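Local coordinates for protein M32 carboxypeptidase (Chitinophagaceae bacterium, PDB 7A03) that probably acts as a metal-dependent carboxypeptidase of the M32 family, removing residues from the C-terminal end of peptide chains, at residues G425-A430 with L484-F489; A430-T435 with Q477-N482; C265-G270 with I295-S300. All coordinates share one frame; numbering follows the deposited sequence.

Contact 1: residues G425-A430 with L484-F489; sequences GSFYAA and LQFSYF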
loop_
_atom_site.group_PDB
_atom_site.type_symbol
_atom_site.label_atom_id
_atom_site.label_comp_id
_atom_site.label_asym_id
_atom_site.label_seq_id
_atom_site.Cartn_x
_atom_site.Cartn_y
_atom_site.Cartn_z
ATOM N N GLY A 425 -7.073 -0.305 1.690
ATOM C CA GLY A 425 -6.274 -0.430 2.890
ATOM C C GLY A 425 -6.822 0.452 3.989
ATOM O O GLY A 425 -7.075 -0.007 5.109
ATOM N N SER A 426 -7.092 1.719 3.649
ATOM C CA SER A 426 -7.584 2.650 4.662
ATOM C C SER A 426 -8.905 2.176 5.243
ATOM O O SER A 426 -9.137 2.268 6.465
ATOM C CB SER A 426 -7.746 4.033 4.032
ATOM O OG SER A 426 -6.499 4.556 3.601
ATOM N N PHE A 427 -9.782 1.641 4.385
ATOM C CA PHE A 427 -11.107 1.294 4.871
ATOM C C PHE A 427 -11.036 0.030 5.710
ATOM O O PHE A 427 -11.673 -0.053 6.776
ATOM C CB PHE A 427 -12.105 1.207 3.712
ATOM C CG PHE A 427 -12.149 2.453 2.858
ATOM C CD1 PHE A 427 -11.773 3.688 3.371
ATOM C CD2 PHE A 427 -12.548 2.384 1.528
ATOM C CE1 PHE A 427 -11.790 4.836 2.577
ATOM C CE2 PHE A 427 -12.572 3.534 0.732
ATOM C CZ PHE A 427 -12.191 4.756 1.256
ATOM N N TYR A 428 -10.162 -0.913 5.315
ATOM C CA TYR A 428 -9.960 -2.080 6.164
ATOM C C TYR A 428 -9.361 -1.657 7.492
ATOM O O TYR A 428 -9.752 -2.173 8.553
ATOM C CB TYR A 428 -9.033 -3.103 5.501
ATOM C CG TYR A 428 -9.632 -3.978 4.418
ATOM C CD1 TYR A 428 -10.717 -4.792 4.674
ATOM C CD2 TYR A 428 -9.071 -4.007 3.150
ATOM C CE1 TYR A 428 -11.240 -5.614 3.678
ATOM C CE2 TYR A 428 -9.587 -4.809 2.155
ATOM C CZ TYR A 428 -10.662 -5.608 2.426
ATOM O OH TYR A 428 -11.188 -6.410 1.434
ATOM N N ALA A 429 -8.459 -0.663 7.464
ATOM C CA ALA A 429 -7.829 -0.262 8.712
ATOM C C ALA A 429 -8.880 0.207 9.701
ATOM O O ALA A 429 -8.885 -0.221 10.871
ATOM C CB ALA A 429 -6.772 0.814 8.448
ATOM N N ALA A 430 -9.850 0.995 9.213
ATOM C CA ALA A 430 -10.853 1.526 10.121
ATOM C C ALA A 430 -11.741 0.409 10.635
ATOM O O ALA A 430 -12.017 0.324 11.848
ATOM C CB ALA A 430 -11.680 2.595 9.402
ATOM N N LEU A 484 -16.205 -5.832 3.911
ATOM C CA LEU A 484 -15.704 -4.463 3.966
ATOM C C LEU A 484 -16.851 -3.473 3.812
ATOM O O LEU A 484 -17.595 -3.513 2.826
ATOM C CB LEU A 484 -14.650 -4.235 2.883
ATOM C CG LEU A 484 -14.123 -2.794 2.815
ATOM C CD1 LEU A 484 -13.570 -2.349 4.170
ATOM C CD2 LEU A 484 -13.087 -2.625 1.709
ATOM N N GLN A 485 -16.989 -2.590 4.794
ATOM C CA GLN A 485 -18.045 -1.585 4.816
ATOM C C GLN A 485 -17.409 -0.231 5.065
ATOM O O GLN A 485 -16.788 -0.021 6.115
ATOM C CB GLN A 485 -19.084 -1.914 5.890
ATOM C CG GLN A 485 -19.851 -3.175 5.551
ATOM C CD GLN A 485 -20.768 -3.640 6.656
ATOM O OE1 GLN A 485 -20.532 -3.393 7.837
ATOM N NE2 GLN A 485 -21.834 -4.336 6.274
ATOM N N PHE A 486 -17.566 0.680 4.095
ATOM C CA PHE A 486 -17.054 2.036 4.221
ATOM C C PHE A 486 -17.579 2.744 5.467
ATOM O O PHE A 486 -16.931 3.676 5.958
ATOM C CB PHE A 486 -17.413 2.836 2.961
ATOM C CG PHE A 486 -17.064 4.287 3.052
ATOM C CD1 PHE A 486 -15.751 4.705 2.875
ATOM C CD2 PHE A 486 -18.033 5.233 3.349
ATOM C CE1 PHE A 486 -15.408 6.034 2.978
ATOM C CE2 PHE A 486 -17.688 6.570 3.453
ATOM C CZ PHE A 486 -16.379 6.972 3.259
ATOM N N SER A 487 -18.742 2.332 5.981
ATOM C CA SER A 487 -19.322 2.986 7.152
ATOM C C SER A 487 -18.340 3.072 8.322
ATOM O O SER A 487 -18.350 4.044 9.093
ATOM C CB SER A 487 -20.597 2.259 7.570
ATOM O OG SER A 487 -20.331 0.902 7.879
ATOM N N TYR A 488 -17.491 2.057 8.487
ATOM C CA TYR A 488 -16.527 2.096 9.581
ATOM C C TYR A 488 -15.577 3.281 9.436
ATOM O O TYR A 488 -15.325 4.024 10.406
ATOM C CB TYR A 488 -15.737 0.791 9.615
ATOM C CG TYR A 488 -16.475 -0.422 10.143
ATOM C CD1 TYR A 488 -17.176 -1.255 9.292
ATOM C CD2 TYR A 488 -16.426 -0.751 11.493
ATOM C CE1 TYR A 488 -17.824 -2.380 9.773
ATOM C CE2 TYR A 488 -17.068 -1.875 11.987
ATOM C CZ TYR A 488 -17.763 -2.684 11.120
ATOM O OH TYR A 488 -18.394 -3.804 11.602
ATOM N N PHE A 489 -15.015 3.455 8.229
ATOM C CA PHE A 489 -14.158 4.606 7.984
ATOM C C PHE A 489 -14.931 5.900 8.192
ATOM O O PHE A 489 -14.402 6.857 8.769
ATOM C CB PHE A 489 -13.580 4.568 6.573
ATOM C CG PHE A 489 -12.615 5.674 6.300
ATOM C CD1 PHE A 489 -11.270 5.544 6.638
ATOM C CD2 PHE A 489 -13.041 6.851 5.725
ATOM C CE1 PHE A 489 -10.376 6.583 6.400
ATOM C CE2 PHE A 489 -12.148 7.895 5.487
ATOM C CZ PHE A 489 -10.813 7.753 5.821
HETATM O O HOH W 1 -14.365 1.236 6.364
#
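An aromatic cluster of Phe-427, Phe-486 and Phe-489 joins helix 420-439 to the start of helix 486-497. Phe-427 stands in the middle. The edge of Phe-486 points at one of its faces in a T-shaped pair, centroids 5.1 Å apart and planes at 85°, with Phe-486 CD1 over the ring centre. Phe-427 in turn presents its own edge to a face of Phe-489, planes at 60°, its CD1 3.6 Å from Phe-489 CG. Phe-489 CG lies anti to its backbone nitrogen, which turns a face of the ring to the Phe-427 edge. Close by, Ala-430 CB presses on the backbone, 3.5 Å from Phe-489 CA, a small residue where the helices come close.

Leu-484, just before helix 486-497, packs on the same helix 420-439. Its CD2 sits over the Tyr-428 ring, 4.0 Å from the centroid and 15° off the normal, a CH-pi contact, while CD1 lies 3.9 Å from Phe-427 CB.

No hydrogen bond joins the segments directly. One water donates to Phe-427 O at 3.0 Å and to Gln-485 O at 2.7 Å, and accepts from Phe-489 N. Both its hydrogens are thus spent, and backbone polar groups are satisfied within an interface whose side chains meet almost wholly by apolar and aromatic contact.

Contact 2: residues A430-T435 with Q477-N482; sequences AQFFTT and QKITGN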
loop_
_atom_site.group_PDB
_atom_site.type_symbol
_atom_site.label_atom_id
_atom_site.label_comp_id
_atom_site.label_asym_id
_atom_site.label_seq_id
_atom_site.Cartn_x
_atom_site.Cartn_y
_atom_site.Cartn_z
ATOM N N ALA A 430 -9.850 0.995 9.213
ATOM C CA ALA A 430 -10.853 1.526 10.121
ATOM C C ALA A 430 -11.741 0.409 10.635
ATOM O O ALA A 430 -12.017 0.324 11.848
ATOM C CB ALA A 430 -11.680 2.595 9.402
ATOM N N GLN A 431 -12.098 -0.517 9.742
ATOM C CA GLN A 431 -12.979 -1.591 10.165
ATOM C C GLN A 431 -12.255 -2.485 11.153
ATOM O O GLN A 431 -12.840 -2.909 12.162
ATOM C CB GLN A 431 -13.463 -2.371 8.940
ATOM C CG GLN A 431 -14.461 -3.477 9.233
ATOM C CD GLN A 431 -15.362 -3.763 8.043
ATOM O OE1 GLN A 431 -15.438 -2.959 7.102
ATOM N NE2 GLN A 431 -16.059 -4.900 8.073
ATOM N N PHE A 432 -10.952 -2.715 10.918
ATOM C CA PHE A 432 -10.229 -3.574 11.841
ATOM C C PHE A 432 -10.054 -2.871 13.182
ATOM O O PHE A 432 -10.265 -3.483 14.240
ATOM C CB PHE A 432 -8.866 -3.993 11.273
ATOM C CG PHE A 432 -8.933 -4.936 10.089
ATOM C CD1 PHE A 432 -9.971 -5.834 9.929
ATOM C CD2 PHE A 432 -7.922 -4.922 9.138
ATOM C CE1 PHE A 432 -10.007 -6.692 8.833
ATOM C CE2 PHE A 432 -7.955 -5.789 8.031
ATOM C CZ PHE A 432 -8.990 -6.664 7.884
ATOM N N PHE A 433 -9.746 -1.562 13.166
ATOM C CA PHE A 433 -9.418 -0.941 14.443
ATOM C C PHE A 433 -10.662 -0.789 15.301
ATOM O O PHE A 433 -10.644 -1.084 16.505
ATOM C CB PHE A 433 -8.704 0.395 14.266
ATOM C CG PHE A 433 -8.207 0.968 15.557
ATOM C CD1 PHE A 433 -7.141 0.373 16.233
ATOM C CD2 PHE A 433 -8.832 2.072 16.134
ATOM C CE1 PHE A 433 -6.712 0.877 17.453
ATOM C CE2 PHE A 433 -8.381 2.583 17.335
ATOM C CZ PHE A 433 -7.310 1.987 17.990
ATOM N N THR A 434 -11.763 -0.366 14.691
ATOM C CA THR A 434 -13.015 -0.304 15.425
ATOM C C THR A 434 -13.365 -1.669 15.997
ATOM O O THR A 434 -13.758 -1.778 17.168
ATOM C CB THR A 434 -14.103 0.246 14.509
ATOM O OG1 THR A 434 -13.769 1.596 14.173
ATOM C CG2 THR A 434 -15.470 0.235 15.190
ATOM N N THR A 435 -13.130 -2.731 15.222
ATOM C CA THR A 435 -13.439 -4.056 15.740
ATOM C C THR A 435 -12.519 -4.393 16.903
ATOM O O THR A 435 -12.975 -4.922 17.929
ATOM C CB THR A 435 -13.349 -5.093 14.622
ATOM O OG1 THR A 435 -14.326 -4.779 13.617
ATOM C CG2 THR A 435 -13.631 -6.492 15.163
ATOM N N GLN A 477 -14.538 -10.827 7.028
ATOM C CA GLN A 477 -15.749 -11.454 7.553
ATOM C C GLN A 477 -15.466 -12.267 8.818
ATOM O O GLN A 477 -16.220 -12.191 9.797
ATOM C CB GLN A 477 -16.366 -12.346 6.473
ATOM C CG GLN A 477 -17.578 -13.162 6.916
ATOM C CD GLN A 477 -18.789 -12.298 7.190
ATOM O OE1 GLN A 477 -19.097 -11.377 6.431
ATOM N NE2 GLN A 477 -19.486 -12.596 8.276
ATOM N N LYS A 478 -14.374 -13.038 8.819
ATOM C CA LYS A 478 -14.019 -13.833 9.990
ATOM C C LYS A 478 -13.740 -12.956 11.208
ATOM O O LYS A 478 -14.198 -13.264 12.318
ATOM C CB LYS A 478 -12.814 -14.719 9.662
ATOM C CG LYS A 478 -12.232 -15.445 10.868
ATOM C CD LYS A 478 -10.929 -16.152 10.524
ATOM C CE LYS A 478 -10.504 -17.063 11.659
ATOM N NZ LYS A 478 -9.105 -17.530 11.485
ATOM N N ILE A 479 -13.001 -11.857 11.020
ATOM C CA ILE A 479 -12.606 -11.019 12.150
ATOM C C ILE A 479 -13.744 -10.114 12.617
ATOM O O ILE A 479 -13.954 -9.938 13.824
ATOM C CB ILE A 479 -11.357 -10.198 11.790
ATOM C CG1 ILE A 479 -10.145 -11.099 11.558
ATOM C CG2 ILE A 479 -11.058 -9.184 12.872
ATOM C CD1 ILE A 479 -9.044 -10.369 10.826
ATOM N N THR A 480 -14.465 -9.489 11.683
ATOM C CA THR A 480 -15.408 -8.428 12.020
ATOM C C THR A 480 -16.870 -8.834 11.921
ATOM O O THR A 480 -17.730 -8.083 12.392
ATOM C CB THR A 480 -15.179 -7.183 11.145
ATOM O OG1 THR A 480 -15.724 -7.394 9.832
ATOM C CG2 THR A 480 -13.692 -6.834 11.051
ATOM N N GLY A 481 -17.177 -9.981 11.329
ATOM C CA GLY A 481 -18.563 -10.348 11.125
ATOM C C GLY A 481 -19.235 -9.607 9.995
ATOM O O GLY A 481 -20.462 -9.644 9.891
ATOM N N ASN A 482 -18.468 -8.939 9.136
ATOM C CA ASN A 482 -19.015 -8.156 8.037
ATOM C C ASN A 482 -18.034 -8.163 6.879
ATOM O O ASN A 482 -16.823 -8.247 7.099
ATOM C CB ASN A 482 -19.250 -6.704 8.467
ATOM C CG ASN A 482 -20.429 -6.560 9.394
ATOM O OD1 ASN A 482 -20.296 -6.056 10.511
ATOM N ND2 ASN A 482 -21.596 -7.002 8.936
#
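Thr-480, at the C-terminal end of helix 472-480, pushes into the side of helix 420-439 between Gln-431 and Thr-435. Its methyl CG2 does the wedging: it lies 3.3 Å from Thr-435 OG1 and 3.9 Å from Gln-431 CG, and meets the edge of the Phe-432 ring at CD1, 4.0 Å away. Thr-435 OG1 donates to Gln-431 O at 2.8 Å, on the opposite face of the carbonyl plane from Thr-435 N.

The polar branch of Thr-480 is held from several sides. With Gln-431 CG anti to the backbone nitrogen (chi1 -177°) and the chain extended beyond it, NE2 reaches Thr-480 OG1 at 3.1 Å, N-H...O 156°, nearly in the amide plane. The same hydroxyl bonds to Cys-476 O one turn earlier. Gln-431 NE2 gives a further hydrogen bond to Pro-483 O, and OE1, at the other end of the amide, accepts from Gln-485 N. With an alanine in place of Thr-480, the Gln-431 amide and the N-H of Asn-482 would probably lose a shared acceptor, and a gap would open beside Thr-435 and Phe-432.

Packing is looser toward Ile-479, whose CD1 only approaches Phe-432 CE1 to 4.3 Å, although the residue is buried, with Trp-458 of helix 453-462 against it. The other side of the turn faces solvent, with Gln-477, Lys-478 and Gly-481 exposed, the glycine leaving the helix with positive phi (76°). Just beyond it, Asn-482 N donates to Thr-480 OG1 at 3.2 Å, an ST turn that follows the last turn of helix 472-480, docked through its threonine onto the flank of helix 420-439.

Contact 3: residues C265-G270 with I295-S300; sequences CIHEGG and IHESQS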
loop_
_atom_site.group_PDB
_atom_site.type_symbol
_atom_site.label_atom_id
_atom_site.label_comp_id
_atom_site.label_asym_id
_atom_site.label_seq_id
_atom_site.Cartn_x
_atom_site.Cartn_y
_atom_site.Cartn_z
ATOM N N CYS A 265 7.473 6.713 9.770
ATOM C CA CYS A 265 8.006 5.624 10.573
ATOM C C CYS A 265 6.874 4.756 11.103
ATOM O O CYS A 265 6.950 3.529 11.061
ATOM C CB CYS A 265 8.745 6.231 11.761
ATOM S SG CYS A 265 10.396 6.816 11.390
ATOM N N ILE A 266 5.794 5.377 11.600
ATOM C CA ILE A 266 4.695 4.562 12.120
ATOM C C ILE A 266 4.040 3.761 10.998
ATOM O O ILE A 266 3.691 2.581 11.166
ATOM C CB ILE A 266 3.667 5.441 12.856
ATOM C CG1 ILE A 266 4.342 6.188 14.025
ATOM C CG2 ILE A 266 2.494 4.584 13.333
ATOM C CD1 ILE A 266 3.492 7.281 14.611
ATOM N N HIS A 267 3.885 4.389 9.830
ATOM C CA HIS A 267 3.289 3.733 8.669
ATOM C C HIS A 267 4.093 2.489 8.266
ATOM O O HIS A 267 3.551 1.366 8.134
ATOM C CB HIS A 267 3.270 4.773 7.550
ATOM C CG HIS A 267 2.617 4.318 6.288
ATOM N ND1 HIS A 267 1.298 4.594 5.985
ATOM C CD2 HIS A 267 3.110 3.627 5.236
ATOM C CE1 HIS A 267 1.015 4.102 4.791
ATOM N NE2 HIS A 267 2.094 3.499 4.321
ATOM N N GLU A 268 5.417 2.662 8.115
ATOM C CA GLU A 268 6.262 1.518 7.781
ATOM C C GLU A 268 6.282 0.495 8.907
ATOM O O GLU A 268 6.271 -0.711 8.645
ATOM C CB GLU A 268 7.684 1.960 7.425
ATOM C CG GLU A 268 7.761 2.968 6.294
ATOM C CD GLU A 268 7.039 2.523 5.031
ATOM O OE1 GLU A 268 6.980 1.322 4.748
ATOM O OE2 GLU A 268 6.507 3.396 4.317
ATOM N N GLY A 269 6.297 0.949 10.162
ATOM C CA GLY A 269 6.181 0.020 11.265
ATOM C C GLY A 269 4.995 -0.908 11.114
ATOM O O GLY A 269 5.081 -2.103 11.416
ATOM N N GLY A 270 3.862 -0.371 10.649
ATOM C CA GLY A 270 2.688 -1.229 10.509
ATOM C C GLY A 270 2.895 -2.340 9.491
ATOM O O GLY A 270 2.568 -3.522 9.744
ATOM N N ILE A 295 -4.708 -5.623 2.364
ATOM C CA ILE A 295 -4.494 -5.978 3.766
ATOM C C ILE A 295 -3.162 -5.406 4.269
ATOM O O ILE A 295 -3.062 -4.897 5.394
ATOM C CB ILE A 295 -4.637 -7.503 3.972
ATOM C CG1 ILE A 295 -6.060 -7.988 3.621
ATOM C CG2 ILE A 295 -4.227 -7.899 5.401
ATOM C CD1 ILE A 295 -7.180 -7.336 4.459
ATOM N N HIS A 296 -2.121 -5.433 3.436
ATOM C CA HIS A 296 -0.875 -4.820 3.879
ATOM C C HIS A 296 -1.069 -3.324 4.155
ATOM O O HIS A 296 -0.620 -2.788 5.191
ATOM C CB HIS A 296 0.212 -5.057 2.830
ATOM C CG HIS A 296 1.536 -5.416 3.419
ATOM N ND1 HIS A 296 2.067 -4.772 4.517
ATOM C CD2 HIS A 296 2.417 -6.386 3.087
ATOM C CE1 HIS A 296 3.230 -5.326 4.827
ATOM N NE2 HIS A 296 3.462 -6.307 3.975
ATOM N N GLU A 297 -1.776 -2.638 3.247
ATOM C CA GLU A 297 -2.024 -1.223 3.448
ATOM C C GLU A 297 -2.886 -0.976 4.687
ATOM O O GLU A 297 -2.715 0.047 5.356
ATOM C CB GLU A 297 -2.633 -0.613 2.177
ATOM C CG GLU A 297 -2.796 0.901 2.225
ATOM C CD GLU A 297 -1.489 1.638 1.947
ATOM O OE1 GLU A 297 -0.451 0.977 1.750
ATOM O OE2 GLU A 297 -1.506 2.883 1.922
ATOM N N SER A 298 -3.796 -1.901 5.024
ATOM C CA SER A 298 -4.574 -1.738 6.251
ATOM C C SER A 298 -3.672 -1.726 7.476
ATOM O O SER A 298 -3.958 -1.032 8.460
ATOM C CB SER A 298 -5.623 -2.849 6.401
ATOM O OG SER A 298 -5.054 -4.078 6.852
ATOM N N GLN A 299 -2.592 -2.502 7.444
ATOM C CA GLN A 299 -1.675 -2.487 8.592
ATOM C C GLN A 299 -0.923 -1.158 8.715
ATOM O O GLN A 299 -0.836 -0.570 9.819
ATOM C CB GLN A 299 -0.703 -3.654 8.456
ATOM C CG GLN A 299 -1.408 -4.986 8.447
ATOM C CD GLN A 299 -2.280 -5.156 9.674
ATOM O OE1 GLN A 299 -1.787 -5.434 10.766
ATOM N NE2 GLN A 299 -3.594 -4.964 9.502
ATOM N N SER A 300 -0.435 -0.636 7.586
ATOM C CA SER A 300 0.238 0.667 7.638
ATOM C C SER A 300 -0.698 1.789 8.090
ATOM O O SER A 300 -0.322 2.634 8.923
ATOM C CB SER A 300 0.914 1.009 6.305
ATOM O OG SER A 300 -0.030 1.209 5.272
HETATM O O HOH W 2 2.060 1.773 2.123
HETATM O O HOH W 3 0.607 -4.351 11.834
#
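His-267 has one face of its imidazole covered by Ser-300, whose CB lies almost squarely above the ring, 3.4 Å from the centroid and 9° off the normal. Ser-300 OG is drawn over the same face toward His-267 CE1, at 3.1 Å. Its hydroxyl donates to Glu-297 O, one turn back in its own helix, at 2.9 Å. The methylene makes the CH-pi contact while the hydroxyl stays tied to the backbone of its own helix. The imidazole comes under Ser-300 because His-267 CG lies anti to the backbone nitrogen (chi1 -176°); its ND1 bonds to Glu-304, farther along helix 293-307, which helps to set the ring's rotation.

The short helical segments run roughly antiparallel, their axes 8.0 Å apart at closest approach and their directions 138° apart. They come nearest at Gly-270, whose CA is 4.2 Å from Ser-300 CA. A side chain on this glycine would point into the carbonyl of Gln-299, so the bare backbone is what permits the approach. Gly-270 O touches Gln-299 CB at 3.5 Å and is also bridged through a water to Gln-299 OE1, an atom that His-464 bonds too.

Beside the imidazole, a second water lies in its plane, 2.8 Å from His-267 NE2, and donates to Glu-297 OE1 at 2.7 Å. His-267, Glu-268 and His-271 fit the HExxH pattern of metallopeptidases. The place of Glu-297, on the facing helix, is consistent with the glutamate that completes the metal site in M32 relatives. Water thus links NE2 to a carboxylate, while serine and Glu-304 hold the imidazole in what is probably the metal site, here with no metal on its histidines.

In the fold
All three contacts are buried, but contact 3 lies nearest the centre of the chain, about 8 Å between centres, against about 14 Å for contact 1 and 19 Å for contact 2. Contacts 1 and 2 share helix 420-439 and Ala-430, and contact 2 is nested within the loop that contact 1 closes. Helix 293-307, from contact 3, packs on the same helix: Ser-298 touches Tyr-428 and Phe-432. Chemistry follows place: aromatic rings and one water in contact 1, a glutamine-threonine bond beside an exposed turn in contact 2, and polar groups bridged by water near the probable metal site in contact 3.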